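Local structure of 5-Carboxyvanillate Decarboxylase (Novosphingobium aromaticivorans, 4QRN) at residues S256-V261 with E368-L373. The protein probably acts as a manganese-dependent decarboxylase of the amidohydrolase superfamily, removing a carboxyl group from 5-carboxyvanillate. Sequence-based numbering, arbitrary orientation.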
loop_
_atom_site.group_PDB
_atom_site.type_symbol
_atom_site.label_atom_id
_atom_site.label_comp_id
_atom_site.label_asym_id
_atom_site.label_seq_id
_atom_site.Cartn_x
_atom_site.Cartn_y
_atom_site.Cartn_z
ATOM N N SER A 256 8.787 19.518 -16.107
ATOM C CA SER A 256 9.923 18.698 -16.534
ATOM C C SER A 256 10.375 17.700 -15.469
ATOM O O SER A 256 11.127 16.784 -15.784
ATOM C CB SER A 256 11.114 19.564 -16.930
ATOM O OG SER A 256 11.723 20.184 -15.818
ATOM N N LEU A 257 9.952 17.892 -14.226
ATOM C CA LEU A 257 10.505 17.093 -13.130
ATOM C C LEU A 257 10.171 15.618 -13.245
ATOM O O LEU A 257 9.010 15.259 -13.456
ATOM C CB LEU A 257 9.956 17.639 -11.817
ATOM C CG LEU A 257 10.384 16.926 -10.540
ATOM C CD1 LEU A 257 11.857 17.161 -10.265
ATOM C CD2 LEU A 257 9.521 17.408 -9.380
ATOM N N GLN A 258 11.190 14.780 -13.078
ATOM C CA GLN A 258 11.005 13.339 -13.020
ATOM C C GLN A 258 11.284 12.873 -11.595
ATOM O O GLN A 258 12.331 13.189 -11.032
ATOM C CB GLN A 258 11.959 12.613 -13.975
ATOM C CG GLN A 258 11.804 13.068 -15.427
ATOM C CD GLN A 258 10.425 12.749 -15.981
ATOM O OE1 GLN A 258 9.985 11.603 -15.923
ATOM N NE2 GLN A 258 9.710 13.768 -16.476
ATOM N N ILE A 259 10.335 12.114 -11.034
ATOM C CA ILE A 259 10.522 11.465 -9.741
ATOM C C ILE A 259 10.535 9.963 -9.952
ATOM O O ILE A 259 9.621 9.398 -10.561
ATOM C CB ILE A 259 9.460 11.867 -8.700
ATOM C CG1 ILE A 259 9.523 13.382 -8.459
ATOM C CG2 ILE A 259 9.692 11.055 -7.397
ATOM C CD1 ILE A 259 8.513 13.909 -7.417
ATOM N N MET A 260 11.592 9.326 -9.444
ATOM C CA MET A 260 11.760 7.878 -9.450
ATOM C C MET A 260 11.401 7.293 -8.096
ATOM O O MET A 260 11.742 7.873 -7.071
ATOM C CB MET A 260 13.232 7.555 -9.739
ATOM C CG MET A 260 13.737 8.003 -11.084
ATOM S SD MET A 260 15.537 7.893 -11.168
ATOM C CE MET A 260 15.779 8.207 -12.896
ATOM N N VAL A 261 10.734 6.144 -8.119
ATOM C CA VAL A 261 10.534 5.347 -6.915
ATOM C C VAL A 261 10.806 3.890 -7.254
ATOM O O VAL A 261 10.700 3.458 -8.412
ATOM C CB VAL A 261 9.129 5.497 -6.309
ATOM C CG1 VAL A 261 8.929 6.889 -5.719
ATOM C CG2 VAL A 261 8.059 5.179 -7.344
ATOM N N GLU A 368 19.825 4.362 -18.947
ATOM C CA GLU A 368 20.741 5.251 -19.670
ATOM C C GLU A 368 20.029 6.547 -20.054
ATOM O O GLU A 368 20.637 7.619 -19.993
ATOM C CB GLU A 368 21.295 4.554 -20.906
ATOM C CG GLU A 368 22.303 3.486 -20.546
ATOM C CD GLU A 368 22.818 2.673 -21.706
ATOM O OE1 GLU A 368 22.131 2.513 -22.735
ATOM O OE2 GLU A 368 23.925 2.119 -21.542
ATOM N N LYS A 369 18.753 6.463 -20.442
ATOM C CA LYS A 369 18.003 7.660 -20.777
ATOM C C LYS A 369 17.708 8.506 -19.536
ATOM O O LYS A 369 18.042 9.705 -19.505
ATOM C CB LYS A 369 16.688 7.289 -21.467
ATOM C CG LYS A 369 15.805 8.514 -21.716
ATOM C CD LYS A 369 14.577 8.213 -22.528
ATOM C CE LYS A 369 13.739 9.471 -22.677
ATOM N NZ LYS A 369 12.552 9.257 -23.554
ATOM N N TRP A 370 17.061 7.920 -18.529
ATOM C CA TRP A 370 16.528 8.741 -17.450
ATOM C C TRP A 370 17.593 9.273 -16.497
ATOM O O TRP A 370 17.394 10.319 -15.877
ATOM C CB TRP A 370 15.452 7.975 -16.670
ATOM C CG TRP A 370 14.326 7.574 -17.544
ATOM C CD1 TRP A 370 13.939 6.286 -17.837
ATOM C CD2 TRP A 370 13.450 8.424 -18.306
ATOM N NE1 TRP A 370 12.881 6.289 -18.703
ATOM C CE2 TRP A 370 12.564 7.577 -19.009
ATOM C CE3 TRP A 370 13.287 9.815 -18.430
ATOM C CZ2 TRP A 370 11.558 8.065 -19.833
ATOM C CZ3 TRP A 370 12.280 10.295 -19.257
ATOM C CH2 TRP A 370 11.432 9.416 -19.947
ATOM N N PHE A 371 18.717 8.557 -16.374
ATOM C CA PHE A 371 19.845 9.046 -15.580
ATOM C C PHE A 371 20.876 9.803 -16.430
ATOM O O PHE A 371 21.854 10.308 -15.902
ATOM C CB PHE A 371 20.534 7.909 -14.835
ATOM C CG PHE A 371 19.720 7.310 -13.711
ATOM C CD1 PHE A 371 19.781 7.832 -12.432
ATOM C CD2 PHE A 371 18.943 6.187 -13.946
ATOM C CE1 PHE A 371 19.082 7.234 -11.394
ATOM C CE2 PHE A 371 18.222 5.586 -12.918
ATOM C CZ PHE A 371 18.315 6.102 -11.634
ATOM N N LYS A 372 20.673 9.875 -17.746
ATOM C CA LYS A 372 21.612 10.563 -18.666
ATOM C C LYS A 372 22.997 9.989 -18.515
ATOM O O LYS A 372 23.970 10.736 -18.329
ATOM C CB LYS A 372 21.643 12.067 -18.473
ATOM C CG LYS A 372 20.337 12.710 -18.790
ATOM C CD LYS A 372 20.515 14.212 -18.948
ATOM C CE LYS A 372 19.196 14.927 -19.161
ATOM N NZ LYS A 372 18.429 15.033 -17.899
ATOM N N LEU A 373 23.104 8.672 -18.644
ATOM C CA LEU A 373 24.391 7.999 -18.470
ATOM C C LEU A 373 25.274 8.150 -19.685
ATOM O O LEU A 373 24.795 8.426 -20.786
ATOM C CB LEU A 373 24.187 6.512 -18.178
ATOM C CG LEU A 373 23.324 6.224 -16.949
ATOM C CD1 LEU A 373 23.240 4.723 -16.720
ATOM C CD2 LEU A 373 23.878 6.959 -15.712
ATOM O OXT LEU A 373 26.492 7.997 -19.563
#
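Gln258, just ahead of strand 259-261, meets Trp370 loosely: its OE1 lies obliquely 4.3 Å from CZ3 of the indole. Each has its polar partner outside this pair: OE1 is hydrogen-bonded to Arg330, and Trp370 NE1 to the backbone oxygen of Asp329. Two residues on, Met260 carries most of the contact. The strand belongs to the parallel sheet of the amidohydrolase (beta/alpha) barrel, paired with strands 207-209 and 306-309, and Met260 leaves it toward the C-terminal end of helix 356-370, which closes in a Schellman motif at Lys372. With CG beside its own backbone N and the chain extended from there (chi3 171°), the thioether reaches across to Phe371. Its CE stands over one ring face, 3.6 Å from the ring centroid of Phe371 and 14° off the normal, a CH-pi contact. SD lies obliquely above the ring, displaced toward CZ and 3.3 Å from that atom of Phe371, making a Met-aromatic pair. The same methyl also touches Trp370, with CE 3.8 Å from CB. A serine in place of Phe371 would probably leave the Met260 methyl without its aromatic face and freer to turn.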